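Local coordinates for protein endoglucanase A (Clostridium acetobutylicum, PDB 3IK2) that probably hydrolyses internal beta-1,4-glucosidic bonds of cellulose and related beta-glucans as a family 44 endoglucanase, at residues N457-V471 with K483-Y497. Residues are numbered along the deposited sequence; the frame is centred on the assembly and turned at random.
Sequences NFNVSSNKNYTSGQV and KRDDVSSISGNKFTY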
ATOM      1  N   ASN A 457       9.533  27.720  13.366  1.00 15.58           N
ATOM      2  CA  ASN A 457       8.850  28.442  14.418  1.00 16.68           C
ATOM      3  C   ASN A 457       7.465  27.828  14.582  1.00 15.92           C
ATOM      4  O   ASN A 457       6.638  27.928  13.690  1.00 15.88           O
ATOM      5  CB  ASN A 457       8.794  29.935  14.046  1.00 18.02           C
ATOM      6  CG  ASN A 457      10.149  30.465  13.587  1.00 21.57           C
ATOM      7  OD1 ASN A 457      11.166  30.267  14.269  1.00 28.46           O
ATOM      8  ND2 ASN A 457      10.184  31.112  12.416  1.00 25.36           N
ATOM      9  N   PHE A 458       7.237  27.156  15.712  1.00 15.87           N
ATOM     10  CA  PHE A 458       6.030  26.395  15.928  1.00 15.50           C
ATOM     11  C   PHE A 458       5.051  27.164  16.754  1.00 16.52           C
ATOM     12  O   PHE A 458       5.398  27.678  17.819  1.00 16.37           O
ATOM     13  CB  PHE A 458       6.310  25.058  16.652  1.00 15.10           C
ATOM     14  CG  PHE A 458       7.114  24.062  15.837  1.00 13.72           C
ATOM     15  CD1 PHE A 458       6.472  23.116  15.043  1.00 12.31           C
ATOM     16  CD2 PHE A 458       8.516  24.068  15.885  1.00 10.73           C
ATOM     17  CE1 PHE A 458       7.217  22.191  14.283  1.00 11.04           C
ATOM     18  CE2 PHE A 458       9.270  23.160  15.142  1.00 10.48           C
ATOM     19  CZ  PHE A 458       8.610  22.218  14.322  1.00 13.40           C
ATOM     20  N   ASN A 459       3.802  27.167  16.297  1.00 17.47           N
ATOM     21  CA  ASN A 459       2.711  27.760  17.054  1.00 18.58           C
ATOM     22  C   ASN A 459       1.632  26.727  17.261  1.00 18.46           C
ATOM     23  O   ASN A 459       0.869  26.430  16.340  1.00 18.56           O
ATOM     24  CB  ASN A 459       2.134  28.963  16.300  1.00 19.69           C
ATOM     25  CG  ASN A 459       3.215  29.877  15.764  1.00 23.13           C
ATOM     26  OD1 ASN A 459       3.742  30.720  16.510  1.00 27.55           O
ATOM     27  ND2 ASN A 459       3.581  29.702  14.463  1.00 24.56           N
ATOM     28  N   VAL A 460       1.558  26.188  18.473  1.00 17.71           N
ATOM     29  CA  VAL A 460       0.568  25.177  18.791  1.00 17.62           C
ATOM     30  C   VAL A 460      -0.653  25.823  19.454  1.00 17.91           C
ATOM     31  O   VAL A 460      -0.588  26.330  20.579  1.00 18.11           O
ATOM     32  CB  VAL A 460       1.160  24.070  19.676  1.00 16.84           C
ATOM     33  CG1 VAL A 460       0.145  23.009  19.935  1.00 17.83           C
ATOM     34  CG2 VAL A 460       2.408  23.486  19.026  1.00 16.78           C
ATOM     35  N   SER A 461      -1.762  25.829  18.729  1.00 17.90           N
ATOM     36  CA  SER A 461      -3.050  26.226  19.301  1.00 17.86           C
ATOM     37  C   SER A 461      -3.743  24.994  19.905  1.00 17.21           C
ATOM     38  O   SER A 461      -4.136  24.081  19.195  1.00 17.17           O
ATOM     39  CB  SER A 461      -3.917  26.910  18.232  1.00 17.65           C
ATOM     40  OG  SER A 461      -5.201  27.210  18.743  1.00 18.91           O
ATOM     41  N   SER A 462      -3.860  24.977  21.226  1.00 16.93           N
ATOM     42  CA  SER A 462      -4.381  23.829  21.969  1.00 16.79           C
ATOM     43  C   SER A 462      -4.798  24.261  23.380  1.00 17.37           C
ATOM     44  O   SER A 462      -4.261  25.226  23.917  1.00 17.50           O
ATOM     45  CB  SER A 462      -3.319  22.728  22.078  1.00 16.55           C
ATOM     46  OG  SER A 462      -3.850  21.585  22.722  1.00 15.84           O
ATOM     47  N   ASN A 463      -5.755  23.547  23.960  1.00 17.87           N
ATOM     48  CA  ASN A 463      -6.101  23.715  25.360  1.00 18.79           C
ATOM     49  C   ASN A 463      -5.126  22.977  26.305  1.00 18.60           C
ATOM     50  O   ASN A 463      -5.117  23.231  27.507  1.00 18.04           O
ATOM     51  CB  ASN A 463      -7.543  23.255  25.618  1.00 19.45           C
ATOM     52  CG  ASN A 463      -8.607  24.292  25.174  1.00 20.64           C
ATOM     53  OD1 ASN A 463      -8.293  25.417  24.776  1.00 25.36           O
ATOM     54  ND2 ASN A 463      -9.871  23.898  25.258  1.00 22.44           N
ATOM     55  N   LYS A 464      -4.337  22.047  25.760  1.00 18.09           N
ATOM     56  CA  LYS A 464      -3.192  21.460  26.477  1.00 17.59           C
ATOM     57  C   LYS A 464      -2.091  22.490  26.688  1.00 17.18           C
ATOM     58  O   LYS A 464      -1.979  23.457  25.934  1.00 17.41           O
ATOM     59  CB  LYS A 464      -2.611  20.288  25.685  1.00 17.78           C
ATOM     60  CG  LYS A 464      -3.652  19.313  25.207  1.00 18.33           C
ATOM     61  CD  LYS A 464      -4.203  18.489  26.328  1.00 18.31           C
ATOM     62  CE  LYS A 464      -5.276  17.598  25.780  1.00 20.03           C
ATOM     63  NZ  LYS A 464      -5.407  16.422  26.684  1.00 24.12           N
ATOM     64  N   ASN A 465      -1.261  22.277  27.692  1.00 16.81           N
ATOM     65  CA  ASN A 465      -0.113  23.144  27.892  1.00 17.42           C
ATOM     66  C   ASN A 465       1.201  22.343  27.792  1.00 16.60           C
ATOM     67  O   ASN A 465       1.647  21.702  28.762  1.00 15.81           O
ATOM     68  CB  ASN A 465      -0.243  23.871  29.236  1.00 17.98           C
ATOM     69  CG  ASN A 465       0.955  24.730  29.556  1.00 21.56           C
ATOM     70  OD1 ASN A 465       1.722  24.420  30.486  1.00 27.44           O
ATOM     71  ND2 ASN A 465       1.131  25.828  28.807  1.00 24.78           N
ATOM     72  N   TYR A 466       1.813  22.352  26.614  1.00 15.56           N
ATOM     73  CA  TYR A 466       2.960  21.476  26.430  1.00 14.66           C
ATOM     74  C   TYR A 466       4.149  22.187  27.025  1.00 14.69           C
ATOM     75  O   TYR A 466       4.316  23.405  26.808  1.00 13.95           O
ATOM     76  CB  TYR A 466       3.142  21.062  24.958  1.00 15.14           C
ATOM     77  CG  TYR A 466       1.931  20.301  24.388  1.00 15.07           C
ATOM     78  CD1 TYR A 466       1.679  18.971  24.729  1.00 15.22           C
ATOM     79  CD2 TYR A 466       1.023  20.938  23.539  1.00 16.13           C
ATOM     80  CE1 TYR A 466       0.569  18.296  24.227  1.00 13.68           C
ATOM     81  CE2 TYR A 466      -0.090  20.276  23.038  1.00 14.86           C
ATOM     82  CZ  TYR A 466      -0.309  18.957  23.380  1.00 14.87           C
ATOM     83  OH  TYR A 466      -1.418  18.310  22.845  1.00 17.46           O
ATOM     84  N   THR A 467       4.944  21.461  27.821  1.00 14.38           N
ATOM     85  CA  THR A 467       6.055  22.112  28.544  1.00 14.29           C
ATOM     86  C   THR A 467       7.422  21.545  28.186  1.00 14.84           C
ATOM     87  O   THR A 467       8.438  22.157  28.501  1.00 15.17           O
ATOM     88  CB  THR A 467       5.865  22.097  30.106  1.00 14.52           C
ATOM     89  OG1 THR A 467       5.689  20.748  30.574  1.00 13.69           O
ATOM     90  CG2 THR A 467       4.663  22.955  30.538  1.00 12.20           C
ATOM     91  N   SER A 468       7.452  20.358  27.583  1.00 14.38           N
ATOM     92  CA  SER A 468       8.709  19.773  27.149  1.00 15.10           C
ATOM     93  C   SER A 468       8.581  19.077  25.797  1.00 14.70           C
ATOM     94  O   SER A 468       7.523  18.566  25.450  1.00 15.03           O
ATOM     95  CB  SER A 468       9.268  18.801  28.199  1.00 15.41           C
ATOM     96  OG  SER A 468       8.384  17.709  28.387  1.00 17.42           O
ATOM     97  N   GLY A 469       9.672  19.066  25.043  1.00 14.46           N
ATOM     98  CA  GLY A 469       9.726  18.386  23.756  1.00 13.81           C
ATOM     99  C   GLY A 469      10.995  17.555  23.627  1.00 13.74           C
ATOM    100  O   GLY A 469      12.101  18.041  23.891  1.00 12.37           O
ATOM    101  N   GLN A 470      10.820  16.297  23.231  1.00 13.58           N
ATOM    102  CA  GLN A 470      11.949  15.420  22.866  1.00 13.95           C
ATOM    103  C   GLN A 470      11.954  15.155  21.363  1.00 13.30           C
ATOM    104  O   GLN A 470      10.902  15.178  20.712  1.00 13.78           O
ATOM    105  CB  GLN A 470      11.872  14.106  23.627  1.00 13.74           C
ATOM    106  CG  GLN A 470      12.136  14.243  25.115  1.00 17.37           C
ATOM    107  CD  GLN A 470      12.117  12.890  25.821  1.00 21.99           C
ATOM    108  OE1 GLN A 470      13.150  12.408  26.252  1.00 25.80           O
ATOM    109  NE2 GLN A 470      10.945  12.270  25.917  1.00 23.07           N
ATOM    110  N   VAL A 471      13.130  14.885  20.815  1.00 12.41           N
ATOM    111  CA  VAL A 471      13.288  14.850  19.372  1.00 11.18           C
ATOM    112  C   VAL A 471      14.158  13.670  18.934  1.00 11.50           C
ATOM    113  O   VAL A 471      15.219  13.463  19.495  1.00 11.08           O
ATOM    114  CB  VAL A 471      13.903  16.176  18.833  1.00 10.97           C
ATOM    115  CG1 VAL A 471      14.019  16.124  17.300  1.00  8.50           C
ATOM    116  CG2 VAL A 471      13.078  17.416  19.295  1.00  9.09           C
ATOM    117  N   LYS A 483      18.411  10.018  19.127  1.00 13.90           N
ATOM    118  CA  LYS A 483      17.796  11.034  19.958  1.00 14.07           C
ATOM    119  C   LYS A 483      18.581  12.316  19.795  1.00 14.24           C
ATOM    120  O   LYS A 483      19.809  12.342  19.986  1.00 13.45           O
ATOM    121  CB  LYS A 483      17.753  10.610  21.421  1.00 14.83           C
ATOM    122  CG  LYS A 483      16.910  11.548  22.307  1.00 17.12           C
ATOM    123  CD  LYS A 483      16.804  11.012  23.719  1.00 21.21           C
ATOM    124  CE  LYS A 483      15.545  11.531  24.418  1.00 24.00           C
ATOM    125  NZ  LYS A 483      15.751  12.824  25.115  1.00 28.01           N
ATOM    126  N   ARG A 484      17.870  13.374  19.410  1.00 13.75           N
ATOM    127  CA  ARG A 484      18.497  14.668  19.212  1.00 14.22           C
ATOM    128  C   ARG A 484      18.266  15.545  20.446  1.00 13.72           C
ATOM    129  O   ARG A 484      17.635  15.144  21.409  1.00 14.05           O
ATOM    130  CB  ARG A 484      18.018  15.302  17.899  1.00 14.05           C
ATOM    131  CG  ARG A 484      17.646  14.235  16.870  1.00 16.90           C
ATOM    132  CD  ARG A 484      18.000  14.544  15.429  1.00 20.27           C
ATOM    133  NE  ARG A 484      18.564  13.368  14.745  1.00 19.66           N
ATOM    134  CZ  ARG A 484      19.349  13.422  13.668  1.00 20.78           C
ATOM    135  NH1 ARG A 484      19.667  14.595  13.115  1.00 21.82           N
ATOM    136  NH2 ARG A 484      19.836  12.305  13.149  1.00 18.04           N
ATOM    137  N   ASP A 485      18.802  16.740  20.420  1.00 13.96           N
ATOM    138  CA  ASP A 485      18.647  17.659  21.522  1.00 14.49           C
ATOM    139  C   ASP A 485      17.171  17.981  21.813  1.00 14.41           C
ATOM    140  O   ASP A 485      16.362  18.159  20.877  1.00 14.29           O
ATOM    141  CB  ASP A 485      19.416  18.937  21.200  1.00 13.58           C
ATOM    142  CG  ASP A 485      19.966  19.620  22.434  1.00 15.17           C
ATOM    143  OD1 ASP A 485      20.356  18.934  23.427  1.00 13.48           O
ATOM    144  OD2 ASP A 485      20.019  20.867  22.383  1.00 16.67           O
ATOM    145  N   ASP A 486      16.823  18.063  23.098  1.00 14.84           N
ATOM    146  CA  ASP A 486      15.452  18.415  23.474  1.00 16.00           C
ATOM    147  C   ASP A 486      15.101  19.779  22.940  1.00 16.76           C
ATOM    148  O   ASP A 486      15.986  20.619  22.721  1.00 16.25           O
ATOM    149  CB  ASP A 486      15.265  18.432  24.984  1.00 16.00           C
ATOM    150  CG  ASP A 486      15.353  17.060  25.602  1.00 16.76           C
ATOM    151  OD1 ASP A 486      15.612  16.070  24.901  1.00 18.47           O
ATOM    152  OD2 ASP A 486      15.165  16.971  26.824  1.00 20.91           O
ATOM    153  N   VAL A 487      13.805  19.984  22.710  1.00 18.27           N
ATOM    154  CA  VAL A 487      13.262  21.317  22.513  1.00 19.64           C
ATOM    155  C   VAL A 487      13.734  22.220  23.665  1.00 21.57           C
ATOM    156  O   VAL A 487      13.586  21.895  24.845  1.00 21.25           O
ATOM    157  CB  VAL A 487      11.728  21.305  22.362  1.00 19.21           C
ATOM    158  CG1 VAL A 487      11.173  22.727  22.370  1.00 18.25           C
ATOM    159  CG2 VAL A 487      11.354  20.619  21.053  1.00 18.71           C
ATOM    160  N   SER A 488      14.338  23.335  23.272  1.00 24.27           N
ATOM    161  CA  SER A 488      14.969  24.300  24.163  1.00 27.23           C
ATOM    162  C   SER A 488      14.078  24.728  25.309  1.00 28.26           C
ATOM    163  O   SER A 488      14.388  24.511  26.491  1.00 29.89           O
ATOM    164  CB  SER A 488      15.339  25.545  23.353  1.00 27.55           C
ATOM    165  OG  SER A 488      16.610  26.030  23.729  1.00 30.33           O
ATOM    166  N   SER A 489      12.972  25.359  24.950  1.00 29.04           N
ATOM    167  CA  SER A 489      12.055  25.932  25.927  1.00 28.91           C
ATOM    168  C   SER A 489      10.735  26.089  25.231  1.00 28.65           C
ATOM    169  O   SER A 489      10.684  26.438  24.035  1.00 28.29           O
ATOM    170  CB  SER A 489      12.544  27.301  26.448  1.00 28.87           C
ATOM    171  OG  SER A 489      12.957  28.167  25.399  1.00 29.17           O
ATOM    172  N   ILE A 490       9.674  25.802  25.974  1.00 27.89           N
ATOM    173  CA  ILE A 490       8.340  26.000  25.463  1.00 26.98           C
ATOM    174  C   ILE A 490       7.615  27.006  26.333  1.00 27.08           C
ATOM    175  O   ILE A 490       7.514  26.852  27.550  1.00 26.22           O
ATOM    176  CB  ILE A 490       7.518  24.699  25.367  1.00 27.02           C
ATOM    177  CG1 ILE A 490       8.365  23.561  24.755  1.00 26.60           C
ATOM    178  CG2 ILE A 490       6.240  24.974  24.569  1.00 25.35           C
ATOM    179  CD1 ILE A 490       7.541  22.355  24.239  1.00 25.83           C
ATOM    180  N   SER A 491       7.095  28.034  25.684  1.00 26.82           N
ATOM    181  CA  SER A 491       6.430  29.085  26.399  1.00 26.87           C
ATOM    182  C   SER A 491       5.155  29.363  25.676  1.00 25.88           C
ATOM    183  O   SER A 491       5.183  29.764  24.505  1.00 26.70           O
ATOM    184  CB  SER A 491       7.332  30.339  26.452  1.00 27.18           C
ATOM    185  OG  SER A 491       6.649  31.505  26.027  1.00 28.86           O
ATOM    186  N   GLY A 492       4.039  29.166  26.369  1.00 24.34           N
ATOM    187  CA  GLY A 492       2.740  29.443  25.791  1.00 22.75           C
ATOM    188  C   GLY A 492       2.495  28.641  24.527  1.00 21.64           C
ATOM    189  O   GLY A 492       1.956  29.172  23.564  1.00 22.01           O
ATOM    190  N   ASN A 493       2.868  27.356  24.549  1.00 20.13           N
ATOM    191  CA  ASN A 493       2.750  26.463  23.381  1.00 18.70           C
ATOM    192  C   ASN A 493       3.443  26.955  22.083  1.00 17.92           C
ATOM    193  O   ASN A 493       2.980  26.675  20.973  1.00 16.35           O
ATOM    194  CB  ASN A 493       1.279  26.090  23.102  1.00 18.41           C
ATOM    195  CG  ASN A 493       0.744  25.024  24.051  1.00 17.20           C
ATOM    196  OD1 ASN A 493       1.493  24.376  24.770  1.00 17.72           O
ATOM    197  ND2 ASN A 493      -0.564  24.845  24.049  1.00 18.64           N
ATOM    198  N   LYS A 494       4.558  27.667  22.251  1.00 17.14           N
ATOM    199  CA  LYS A 494       5.358  28.181  21.147  1.00 17.20           C
ATOM    200  C   LYS A 494       6.793  27.818  21.383  1.00 16.92           C
ATOM    201  O   LYS A 494       7.273  27.907  22.501  1.00 17.75           O
ATOM    202  CB  LYS A 494       5.306  29.687  21.079  1.00 17.18           C
ATOM    203  CG  LYS A 494       4.018  30.308  20.634  1.00 20.31           C
ATOM    204  CD  LYS A 494       4.091  31.800  21.010  1.00 23.24           C
ATOM    205  CE  LYS A 494       3.243  32.677  20.118  1.00 26.24           C
ATOM    206  NZ  LYS A 494       1.814  32.261  20.107  1.00 28.58           N
ATOM    207  N   PHE A 495       7.499  27.453  20.326  1.00 16.69           N
ATOM    208  CA  PHE A 495       8.886  27.042  20.450  1.00 16.60           C
ATOM    209  C   PHE A 495       9.498  27.046  19.072  1.00 17.03           C
ATOM    210  O   PHE A 495       8.805  27.144  18.073  1.00 17.50           O
ATOM    211  CB  PHE A 495       9.025  25.658  21.120  1.00 16.10           C
ATOM    212  CG  PHE A 495       8.427  24.520  20.324  1.00 16.45           C
ATOM    213  CD1 PHE A 495       9.219  23.768  19.445  1.00 13.90           C
ATOM    214  CD2 PHE A 495       7.076  24.189  20.457  1.00 15.58           C
ATOM    215  CE1 PHE A 495       8.672  22.708  18.716  1.00 13.41           C
ATOM    216  CE2 PHE A 495       6.520  23.130  19.717  1.00 14.65           C
ATOM    217  CZ  PHE A 495       7.323  22.388  18.854  1.00 12.85           C
ATOM    218  N   THR A 496      10.815  26.966  19.034  1.00 18.10           N
ATOM    219  CA  THR A 496      11.562  26.963  17.794  1.00 18.47           C
ATOM    220  C   THR A 496      12.388  25.675  17.784  1.00 18.16           C
ATOM    221  O   THR A 496      12.689  25.121  18.851  1.00 18.28           O
ATOM    222  CB  THR A 496      12.413  28.248  17.672  1.00 18.52           C
ATOM    223  OG1 THR A 496      11.543  29.384  17.677  1.00 18.83           O
ATOM    224  CG2 THR A 496      13.138  28.292  16.368  1.00 20.72           C
ATOM    225  N   TYR A 497      12.660  25.158  16.583  1.00 17.60           N
ATOM    226  CA  TYR A 497      13.568  24.042  16.393  1.00 16.37           C
ATOM    227  C   TYR A 497      14.217  24.171  15.014  1.00 15.99           C
ATOM    228  O   TYR A 497      13.524  24.211  13.980  1.00 15.00           O
ATOM    229  CB  TYR A 497      12.902  22.660  16.614  1.00 17.20           C
ATOM    230  CG  TYR A 497      13.924  21.616  17.069  1.00 17.22           C
ATOM    231  CD1 TYR A 497      14.330  21.554  18.392  1.00 17.07           C
ATOM    232  CD2 TYR A 497      14.502  20.715  16.163  1.00 18.41           C
ATOM    233  CE1 TYR A 497      15.286  20.615  18.824  1.00 19.99           C
ATOM    234  CE2 TYR A 497      15.464  19.774  16.570  1.00 16.68           C
ATOM    235  CZ  TYR A 497      15.868  19.729  17.912  1.00 19.62           C
ATOM    236  OH  TYR A 497      16.853  18.814  18.356  1.00 17.73           O
TER
HETATM  237  O   HOH W   1      -2.293  27.214  22.663  1.00 19.90           O
HETATM  238  O   HOH W   2       0.227  29.065  21.037  1.00 40.67           O
HETATM  239  O   HOH W   3       3.221  25.865  27.042  1.00 14.38           O
HETATM  240  O   HOH W   4      11.730  20.557  26.211  1.00 22.11           O
HETATM  241  O   HOH W   5      15.402  14.678  22.715  1.00  9.74           O
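Phe458 and Phe495 face each other as an antiparallel hydrogen-bonded pair in the beta-sandwich-like domain that accompanies the TIM-like barrel of this enzyme. Strand 494-497 forms one outer border of the sheet, and strand 457-461 lies between it and strand 2-15. Two backbone bonds define the pair: Phe458 N donates to Phe495 O at 2.8 Å, and Phe495 N returns a longer bond to Phe458 O, 3.3 Å. The rings are nearly parallel, planes 14° apart, but displaced along each other, with little of one ring lying over the other; Phe458 CB instead makes the CH-pi contact, 3.7 Å from the centroid of the Phe495 ring. Phe495 can lie there because its CG sits between its own N and carbonyl carbon (chi1 64°), swinging the ring toward Phe458. Leu509 of strand 503-510 touches Phe495, and Val445 of strand 440-447 touches Phe458, placing both rings in the hydrophobic interior.

Beyond these strands, buried Asn493 ties the loop 462-467 down with both ends of its amide. ND2 donates to Lys464 O at 2.7 Å, close to the amide plane, while OD1 accepts from Tyr466 N in the carbonyl plane, fixing the flip of the group. Its backbone O accepts from Val460 N, which approaches almost in line with the C=O bond.

Farther along, Val471 places CG2 over one face of the Tyr497 ring, 4.1 Å from the centroid. The Tyr497 side chain leaves with CG roughly opposite the backbone N (chi1 -153°), and its OH donates to Asp485 O, 2.7 Å away.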